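Local coordinates for protein DnaB intein (Synechocystis sp., PDB 1MI8) that mediates protein splicing, probably excising itself from a replicative DNA helicase precursor with joining of the flanking segments, through steps that include asparagine side-chain cyclization, at residues K28-W33 against A45-V50; H75-I80 against N150-H155. The protein carries 4 engineered substitutions. All coordinates share one frame; numbering follows the deposited sequence.

Interaction 1 (K28-W33 against A45-V50); sequences KDFEIW and AKVSRV
V47 drives into the angle between F30 and I32 and is the tight centre of this antiparallel hairpin contact, which joins strand 31-36 to the long, broken strand 41-63. Its CB lies over one face of the F30 ring, 3.8 Å from the centroid, in a CH-pi contact. CG2 of V47 reaches the ring rim at F30 CE1 (3.3 Å) and presses on I32 CG2 (3.2 Å), closer than carbons usually come. F30 CG sits between its backbone N and carbonyl carbon (chi1 52°), which turns a face of the ring to V47, while V50 CG2 meets the ring edge in plane, 3.9 Å from F30 CZ. Backbone bonds tie the layer together: I32 N to A45 O (2.7 Å, 168°), A45 N to I32 O, V47 N to F30 O and a more bent D29 N to V47 O. F30 also touches L12, and I32 touches I10, both of strand 9-12. The solvent side is looser. There K46 NZ meets the syn side of E31 OE2 at 3.2 Å, 24° out of the carboxylate plane, and D29 stays near without touching that amine. Apolar contact thus holds the buried side, opposite charges the more exposed one.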
ATOM      1  N   LYS A  28       4.907  33.438   4.902  1.00 53.32           N
ATOM      2  CA  LYS A  28       5.566  33.347   3.612  1.00 53.01           C
ATOM      3  C   LYS A  28       7.000  33.810   3.615  1.00 52.20           C
ATOM      4  O   LYS A  28       7.471  34.502   4.520  1.00 52.10           O
ATOM      5  CB  LYS A  28       4.780  34.073   2.503  1.00 55.37           C
ATOM      6  CG  LYS A  28       3.903  35.241   2.936  1.00 58.07           C
ATOM      7  CD  LYS A  28       3.298  35.963   1.705  1.00 60.15           C
ATOM      8  CE  LYS A  28       4.393  36.508   0.762  1.00 61.52           C
ATOM      9  NZ  LYS A  28       3.867  37.342  -0.373  1.00 63.71           N
ATOM     10  N   ASP A  29       7.717  33.353   2.604  1.00 51.75           N
ATOM     11  CA  ASP A  29       9.108  33.697   2.424  1.00 50.66           C
ATOM     12  C   ASP A  29      10.032  33.236   3.523  1.00 48.60           C
ATOM     13  O   ASP A  29      10.901  33.976   3.998  1.00 47.89           O
ATOM     14  CB  ASP A  29       9.230  35.199   2.187  1.00 53.47           C
ATOM     15  CG  ASP A  29       8.779  35.581   0.795  1.00 55.44           C
ATOM     16  OD1 ASP A  29       7.671  35.174   0.395  1.00 56.39           O
ATOM     17  OD2 ASP A  29       9.541  36.274   0.098  1.00 59.01           O
ATOM     18  N   PHE A  30       9.832  31.991   3.921  1.00 45.41           N
ATOM     19  CA  PHE A  30      10.678  31.384   4.929  1.00 42.24           C
ATOM     20  C   PHE A  30      11.324  30.215   4.219  1.00 40.15           C
ATOM     21  O   PHE A  30      10.794  29.692   3.258  1.00 38.97           O
ATOM     22  CB  PHE A  30       9.860  30.938   6.134  1.00 40.30           C
ATOM     23  CG  PHE A  30       8.685  30.091   5.786  1.00 40.97           C
ATOM     24  CD1 PHE A  30       8.810  28.701   5.727  1.00 40.87           C
ATOM     25  CD2 PHE A  30       7.453  30.676   5.482  1.00 39.63           C
ATOM     26  CE1 PHE A  30       7.725  27.889   5.359  1.00 39.67           C
ATOM     27  CE2 PHE A  30       6.348  29.868   5.111  1.00 41.33           C
ATOM     28  CZ  PHE A  30       6.499  28.462   5.049  1.00 38.51           C
ATOM     29  N   GLU A  31      12.489  29.811   4.666  1.00 39.28           N
ATOM     30  CA  GLU A  31      13.104  28.728   3.961  1.00 39.22           C
ATOM     31  C   GLU A  31      12.718  27.357   4.448  1.00 35.89           C
ATOM     32  O   GLU A  31      12.498  27.147   5.627  1.00 36.05           O
ATOM     33  CB  GLU A  31      14.610  28.874   4.024  1.00 41.52           C
ATOM     34  CG  GLU A  31      15.179  29.167   2.653  1.00 45.70           C
ATOM     35  CD  GLU A  31      15.916  30.446   2.657  1.00 47.28           C
ATOM     36  OE1 GLU A  31      16.712  30.623   3.604  1.00 49.65           O
ATOM     37  OE2 GLU A  31      15.706  31.264   1.728  1.00 49.68           O
ATOM     38  N   ILE A  32      12.630  26.425   3.519  1.00 34.28           N
ATOM     39  CA  ILE A  32      12.342  25.046   3.879  1.00 31.41           C
ATOM     40  C   ILE A  32      13.479  24.204   3.302  1.00 31.52           C
ATOM     41  O   ILE A  32      14.407  24.768   2.730  1.00 32.03           O
ATOM     42  CB  ILE A  32      10.942  24.605   3.370  1.00 30.08           C
ATOM     43  CG1 ILE A  32      10.716  24.900   1.868  1.00 28.36           C
ATOM     44  CG2 ILE A  32       9.888  25.331   4.201  1.00 27.21           C
ATOM     45  CD1 ILE A  32      11.657  24.136   0.861  1.00 30.68           C
ATOM     46  N   TRP A  33      13.472  22.896   3.517  1.00 30.52           N
ATOM     47  CA  TRP A  33      14.507  22.026   2.926  1.00 30.33           C
ATOM     48  C   TRP A  33      13.935  21.324   1.670  1.00 30.57           C
ATOM     49  O   TRP A  33      12.853  20.747   1.729  1.00 25.84           O
ATOM     50  CB  TRP A  33      14.976  20.986   3.917  1.00 31.17           C
ATOM     51  CG  TRP A  33      15.929  21.547   4.906  1.00 36.90           C
ATOM     52  CD1 TRP A  33      15.755  21.657   6.279  1.00 36.80           C
ATOM     53  CD2 TRP A  33      17.227  22.087   4.627  1.00 38.83           C
ATOM     54  NE1 TRP A  33      16.872  22.224   6.847  1.00 38.47           N
ATOM     55  CE2 TRP A  33      17.788  22.494   5.862  1.00 40.12           C
ATOM     56  CE3 TRP A  33      17.972  22.269   3.452  1.00 41.07           C
ATOM     57  CZ2 TRP A  33      19.056  23.060   5.951  1.00 41.87           C
ATOM     58  CZ3 TRP A  33      19.235  22.834   3.543  1.00 43.42           C
ATOM     59  CH2 TRP A  33      19.764  23.220   4.784  1.00 42.50           C
ATOM     60  N   ALA A  45      15.441  26.430   0.531  1.00 32.02           N
ATOM     61  CA  ALA A  45      14.685  27.063  -0.536  1.00 32.23           C
ATOM     62  C   ALA A  45      13.515  27.825   0.048  1.00 34.46           C
ATOM     63  O   ALA A  45      12.932  27.413   1.049  1.00 32.83           O
ATOM     64  CB  ALA A  45      14.201  26.034  -1.550  1.00 33.28           C
ATOM     65  N   LYS A  46      13.174  28.938  -0.589  1.00 36.17           N
ATOM     66  CA  LYS A  46      12.080  29.788  -0.116  1.00 39.46           C
ATOM     67  C   LYS A  46      10.695  29.290  -0.449  1.00 40.23           C
ATOM     68  O   LYS A  46      10.441  28.780  -1.557  1.00 40.71           O
ATOM     69  CB  LYS A  46      12.202  31.224  -0.678  1.00 41.79           C
ATOM     70  CG  LYS A  46      13.061  32.171   0.167  1.00 44.98           C
ATOM     71  CD  LYS A  46      13.069  33.598  -0.455  1.00 49.38           C
ATOM     72  CE  LYS A  46      13.717  34.664   0.474  1.00 48.47           C
ATOM     73  NZ  LYS A  46      15.072  34.263   0.951  1.00 49.56           N
ATOM     74  N   VAL A  47       9.789  29.482   0.507  1.00 39.75           N
ATOM     75  CA  VAL A  47       8.398  29.070   0.346  1.00 39.20           C
ATOM     76  C   VAL A  47       7.709  30.323  -0.113  1.00 40.20           C
ATOM     77  O   VAL A  47       7.803  31.339   0.563  1.00 39.69           O
ATOM     78  CB  VAL A  47       7.777  28.635   1.691  1.00 37.44           C
ATOM     79  CG1 VAL A  47       6.238  28.517   1.567  1.00 35.40           C
ATOM     80  CG2 VAL A  47       8.422  27.322   2.147  1.00 36.62           C
ATOM     81  N   SER A  48       7.017  30.261  -1.247  1.00 42.13           N
ATOM     82  CA  SER A  48       6.341  31.453  -1.756  1.00 44.02           C
ATOM     83  C   SER A  48       5.053  31.723  -0.971  1.00 44.29           C
ATOM     84  O   SER A  48       4.821  32.845  -0.521  1.00 43.91           O
ATOM     85  CB  SER A  48       6.036  31.275  -3.246  1.00 44.57           C
ATOM     86  OG  SER A  48       5.167  30.172  -3.417  1.00 48.41           O
ATOM     87  N   ARG A  49       4.224  30.684  -0.821  1.00 43.84           N
ATOM     88  CA  ARG A  49       2.973  30.777  -0.074  1.00 43.87           C
ATOM     89  C   ARG A  49       2.463  29.397   0.390  1.00 43.60           C
ATOM     90  O   ARG A  49       2.776  28.342  -0.224  1.00 41.67           O
ATOM     91  CB  ARG A  49       1.881  31.463  -0.910  1.00 44.93           C
ATOM     92  CG  ARG A  49       0.974  30.546  -1.672  1.00 46.26           C
ATOM     93  CD  ARG A  49       0.214  31.295  -2.779  1.00 49.27           C
ATOM     94  NE  ARG A  49      -0.682  30.439  -3.563  1.00 48.38           N
ATOM     95  CZ  ARG A  49      -1.965  30.236  -3.287  1.00 50.16           C
ATOM     96  NH1 ARG A  49      -2.531  30.837  -2.234  1.00 49.84           N
ATOM     97  NH2 ARG A  49      -2.683  29.415  -4.063  1.00 51.16           N
ATOM     98  N   VAL A  50       1.673  29.441   1.466  1.00 42.56           N
ATOM     99  CA  VAL A  50       1.050  28.277   2.087  1.00 42.96           C
ATOM    100  C   VAL A  50      -0.449  28.443   1.952  1.00 43.47           C
ATOM    101  O   VAL A  50      -0.942  29.546   2.114  1.00 44.25           O
ATOM    102  CB  VAL A  50       1.319  28.202   3.604  1.00 41.78           C
ATOM    103  CG1 VAL A  50       0.754  26.897   4.141  1.00 41.55           C
ATOM    104  CG2 VAL A  50       2.796  28.357   3.906  1.00 42.50           C
TER

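Interaction 2 (H75-I80 against N150-H155); sequences HRFLTI and NDIIVH
R76 O accepts the N-H of H155 (3.1 Å, 165°) where strands 76-79 and 152-155 pass 5.1 Å apart at 122°, too steeply skewed to pair along their length. The crossing lies deep in the Hint (Hedgehog/intein) fold and brings H75, the histidine of the TxxH motif (block B) of inteins, up to the last strand. H75 CG is anti to the backbone N (chi1 -157°), which swings the imidazole across to the end of that strand. NE2 of H75 lies 2.9 Å from H155 O, and V154 CB comes up to the ring edge, near its plane. An alanine in place of H75 would probably open a gap beside V154 CB and strip the H155 carbonyl of its polar neighbour. F77 runs alongside V154 in the same direction, CE2 3.6 Å from V154 CG1. I152 CG2 closes on the F77 ring edge in plane, 3.9 Å from CD2. From strand 82-85, the antiparallel partner of 76-79, W83 meets the H155 ring edge-to-face and also touches L78 and I153. Where the backbones diverge, one water spans the gap, accepting from L78 N at 2.8 Å and donating to I153 O at 2.6 Å.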
ATOM      1  N   HIS A  75      -0.875  13.111  -4.001  1.00 24.59           N
ATOM      2  CA  HIS A  75       0.354  13.808  -3.625  1.00 24.52           C
ATOM      3  C   HIS A  75       1.558  12.943  -4.015  1.00 24.23           C
ATOM      4  O   HIS A  75       1.578  11.738  -3.751  1.00 24.17           O
ATOM      5  CB  HIS A  75       0.415  14.092  -2.122  1.00 26.75           C
ATOM      6  CG  HIS A  75       1.324  15.232  -1.776  1.00 28.62           C
ATOM      7  ND1 HIS A  75       0.905  16.543  -1.787  1.00 30.11           N
ATOM      8  CD2 HIS A  75       2.650  15.268  -1.494  1.00 32.04           C
ATOM      9  CE1 HIS A  75       1.926  17.342  -1.529  1.00 30.67           C
ATOM     10  NE2 HIS A  75       2.999  16.594  -1.346  1.00 33.93           N
ATOM     11  N   ARG A  76       2.573  13.560  -4.605  1.00 24.00           N
ATOM     12  CA  ARG A  76       3.785  12.845  -5.032  1.00 24.72           C
ATOM     13  C   ARG A  76       5.003  12.799  -4.076  1.00 23.22           C
ATOM     14  O   ARG A  76       5.316  13.768  -3.357  1.00 23.86           O
ATOM     15  CB  ARG A  76       4.229  13.424  -6.347  1.00 26.20           C
ATOM     16  CG  ARG A  76       3.172  13.282  -7.409  1.00 30.03           C
ATOM     17  CD  ARG A  76       3.581  14.064  -8.658  1.00 32.40           C
ATOM     18  NE  ARG A  76       2.978  13.464  -9.831  1.00 39.05           N
ATOM     19  CZ  ARG A  76       1.689  13.548 -10.156  1.00 39.90           C
ATOM     20  NH1 ARG A  76       0.835  14.225  -9.391  1.00 39.07           N
ATOM     21  NH2 ARG A  76       1.263  12.951 -11.259  1.00 41.57           N
ATOM     22  N   PHE A  77       5.651  11.634  -4.073  1.00 23.54           N
ATOM     23  CA  PHE A  77       6.835  11.337  -3.275  1.00 21.19           C
ATOM     24  C   PHE A  77       7.964  10.911  -4.211  1.00 22.63           C
ATOM     25  O   PHE A  77       7.715  10.430  -5.338  1.00 20.76           O
ATOM     26  CB  PHE A  77       6.547  10.206  -2.283  1.00 22.77           C
ATOM     27  CG  PHE A  77       5.496  10.554  -1.294  1.00 22.48           C
ATOM     28  CD1 PHE A  77       4.142  10.549  -1.664  1.00 19.35           C
ATOM     29  CD2 PHE A  77       5.863  10.989  -0.008  1.00 21.66           C
ATOM     30  CE1 PHE A  77       3.154  10.983  -0.759  1.00 19.78           C
ATOM     31  CE2 PHE A  77       4.889  11.427   0.903  1.00 20.04           C
ATOM     32  CZ  PHE A  77       3.536  11.428   0.528  1.00 21.21           C
ATOM     33  N   LEU A  78       9.197  11.072  -3.747  1.00 21.01           N
ATOM     34  CA  LEU A  78      10.291  10.815  -4.630  1.00 22.93           C
ATOM     35  C   LEU A  78      10.788   9.418  -4.511  1.00 23.30           C
ATOM     36  O   LEU A  78      11.292   8.993  -3.462  1.00 21.05           O
ATOM     37  CB  LEU A  78      11.400  11.836  -4.434  1.00 24.61           C
ATOM     38  CG  LEU A  78      12.605  11.651  -5.365  1.00 27.26           C
ATOM     39  CD1 LEU A  78      12.227  11.833  -6.894  1.00 23.91           C
ATOM     40  CD2 LEU A  78      13.638  12.655  -4.951  1.00 25.25           C
ATOM     41  N   THR A  79      10.607   8.717  -5.638  1.00 23.00           N
ATOM     42  CA  THR A  79      10.973   7.310  -5.795  1.00 25.35           C
ATOM     43  C   THR A  79      12.342   7.171  -6.501  1.00 28.51           C
ATOM     44  O   THR A  79      12.826   8.133  -7.102  1.00 26.48           O
ATOM     45  CB  THR A  79       9.824   6.637  -6.625  1.00 27.20           C
ATOM     46  OG1 THR A  79       8.815   6.141  -5.727  1.00 27.93           O
ATOM     47  CG2 THR A  79      10.280   5.666  -7.508  1.00 19.79           C
ATOM     48  N   ILE A  80      12.967   5.989  -6.397  1.00 29.80           N
ATOM     49  CA  ILE A  80      14.222   5.741  -7.073  1.00 32.42           C
ATOM     50  C   ILE A  80      13.970   5.992  -8.551  1.00 33.72           C
ATOM     51  O   ILE A  80      14.855   6.459  -9.244  1.00 32.22           O
ATOM     52  CB  ILE A  80      14.730   4.286  -6.880  1.00 33.31           C
ATOM     53  CG1 ILE A  80      15.189   4.080  -5.411  1.00 33.91           C
ATOM     54  CG2 ILE A  80      15.948   4.064  -7.747  1.00 35.93           C
ATOM     55  CD1 ILE A  80      15.345   2.602  -4.959  1.00 31.52           C
ATOM     56  N   ASN A 150       7.387  16.032   7.859  1.00 19.42           N
ATOM     57  CA  ASN A 150       7.432  14.840   8.656  1.00 18.43           C
ATOM     58  C   ASN A 150       8.654  14.087   8.221  1.00 20.26           C
ATOM     59  O   ASN A 150       8.638  12.888   8.099  1.00 18.42           O
ATOM     60  CB  ASN A 150       6.153  13.997   8.513  1.00 19.17           C
ATOM     61  CG  ASN A 150       4.991  14.583   9.371  1.00 22.13           C
ATOM     62  OD1 ASN A 150       5.104  15.702   9.911  1.00 22.47           O
ATOM     63  ND2 ASN A 150       3.903  13.852   9.483  1.00 16.78           N
ATOM     64  N   ASP A 151       9.717  14.838   7.946  1.00 21.18           N
ATOM     65  CA  ASP A 151      11.013  14.215   7.621  1.00 21.16           C
ATOM     66  C   ASP A 151      10.990  13.325   6.394  1.00 19.56           C
ATOM     67  O   ASP A 151      11.795  12.399   6.284  1.00 18.55           O
ATOM     68  CB  ASP A 151      11.486  13.391   8.811  1.00 24.48           C
ATOM     69  CG  ASP A 151      11.870  14.249   9.994  1.00 30.67           C
ATOM     70  OD1 ASP A 151      12.600  15.255   9.789  1.00 31.44           O
ATOM     71  OD2 ASP A 151      11.451  13.913  11.138  1.00 33.51           O
ATOM     72  N   ILE A 152      10.140  13.671   5.445  1.00 18.55           N
ATOM     73  CA  ILE A 152      10.016  12.924   4.204  1.00 18.68           C
ATOM     74  C   ILE A 152      10.013  13.970   3.121  1.00 19.45           C
ATOM     75  O   ILE A 152       9.476  15.080   3.306  1.00 19.69           O
ATOM     76  CB  ILE A 152       8.661  12.183   4.149  1.00 20.35           C
ATOM     77  CG1 ILE A 152       8.579  11.177   5.315  1.00 19.94           C
ATOM     78  CG2 ILE A 152       8.461  11.462   2.824  1.00 19.60           C
ATOM     79  CD1 ILE A 152       7.192  10.528   5.386  1.00 21.64           C
ATOM     80  N   ILE A 153      10.610  13.630   1.996  1.00 18.96           N
ATOM     81  CA  ILE A 153      10.628  14.562   0.845  1.00 20.87           C
ATOM     82  C   ILE A 153       9.274  14.506   0.140  1.00 19.63           C
ATOM     83  O   ILE A 153       8.824  13.427  -0.260  1.00 16.19           O
ATOM     84  CB  ILE A 153      11.659  14.161  -0.203  1.00 20.71           C
ATOM     85  CG1 ILE A 153      13.088  14.252   0.388  1.00 23.86           C
ATOM     86  CG2 ILE A 153      11.565  15.123  -1.388  1.00 20.69           C
ATOM     87  CD1 ILE A 153      13.485  15.660   0.649  1.00 25.06           C
ATOM     88  N   VAL A 154       8.616  15.651  -0.023  1.00 20.06           N
ATOM     89  CA  VAL A 154       7.335  15.632  -0.735  1.00 19.76           C
ATOM     90  C   VAL A 154       7.272  16.768  -1.796  1.00 22.26           C
ATOM     91  O   VAL A 154       7.883  17.818  -1.628  1.00 18.30           O
ATOM     92  CB  VAL A 154       6.147  15.772   0.254  1.00 22.93           C
ATOM     93  CG1 VAL A 154       6.264  14.679   1.348  1.00 21.84           C
ATOM     94  CG2 VAL A 154       6.113  17.198   0.881  1.00 20.54           C
ATOM     95  N   HIS A 155       6.503  16.535  -2.854  1.00 23.99           N
ATOM     96  CA  HIS A 155       6.376  17.481  -3.948  1.00 27.01           C
ATOM     97  C   HIS A 155       5.514  18.668  -3.559  1.00 28.22           C
ATOM     98  O   HIS A 155       4.555  18.547  -2.794  1.00 26.58           O
ATOM     99  CB  HIS A 155       5.745  16.786  -5.159  1.00 30.28           C
ATOM    100  CG  HIS A 155       6.017  17.487  -6.452  1.00 32.72           C
ATOM    101  ND1 HIS A 155       5.421  18.682  -6.787  1.00 31.60           N
ATOM    102  CD2 HIS A 155       6.885  17.204  -7.456  1.00 33.60           C
ATOM    103  CE1 HIS A 155       5.918  19.112  -7.935  1.00 32.14           C
ATOM    104  NE2 HIS A 155       6.804  18.234  -8.364  1.00 33.02           N
TER
HETATM  105  O   HOH W   1       9.950  11.205  -1.050  1.00 17.35           O

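How the interactions relate
Interaction 1 ties a hairpin together towards the outside of the fold, its centre about 13 Å from that of the chain, whereas interaction 2 sits about 5 Å from the same point. The two centres are about 17 Å apart; their nearest atoms approach to about 5 Å without touching. Strand 146-149 connects them: I32 and W33 of interaction 1 rest on F147 and V148, and this strand pairs with 152-155 of interaction 2. Interaction 2 brings together H75 and H155, probably the penultimate histidine, consistent with a place beside the splicing centre, where the asparagine that follows this histidine in other inteins cyclizes; the deposited chain has alanine there.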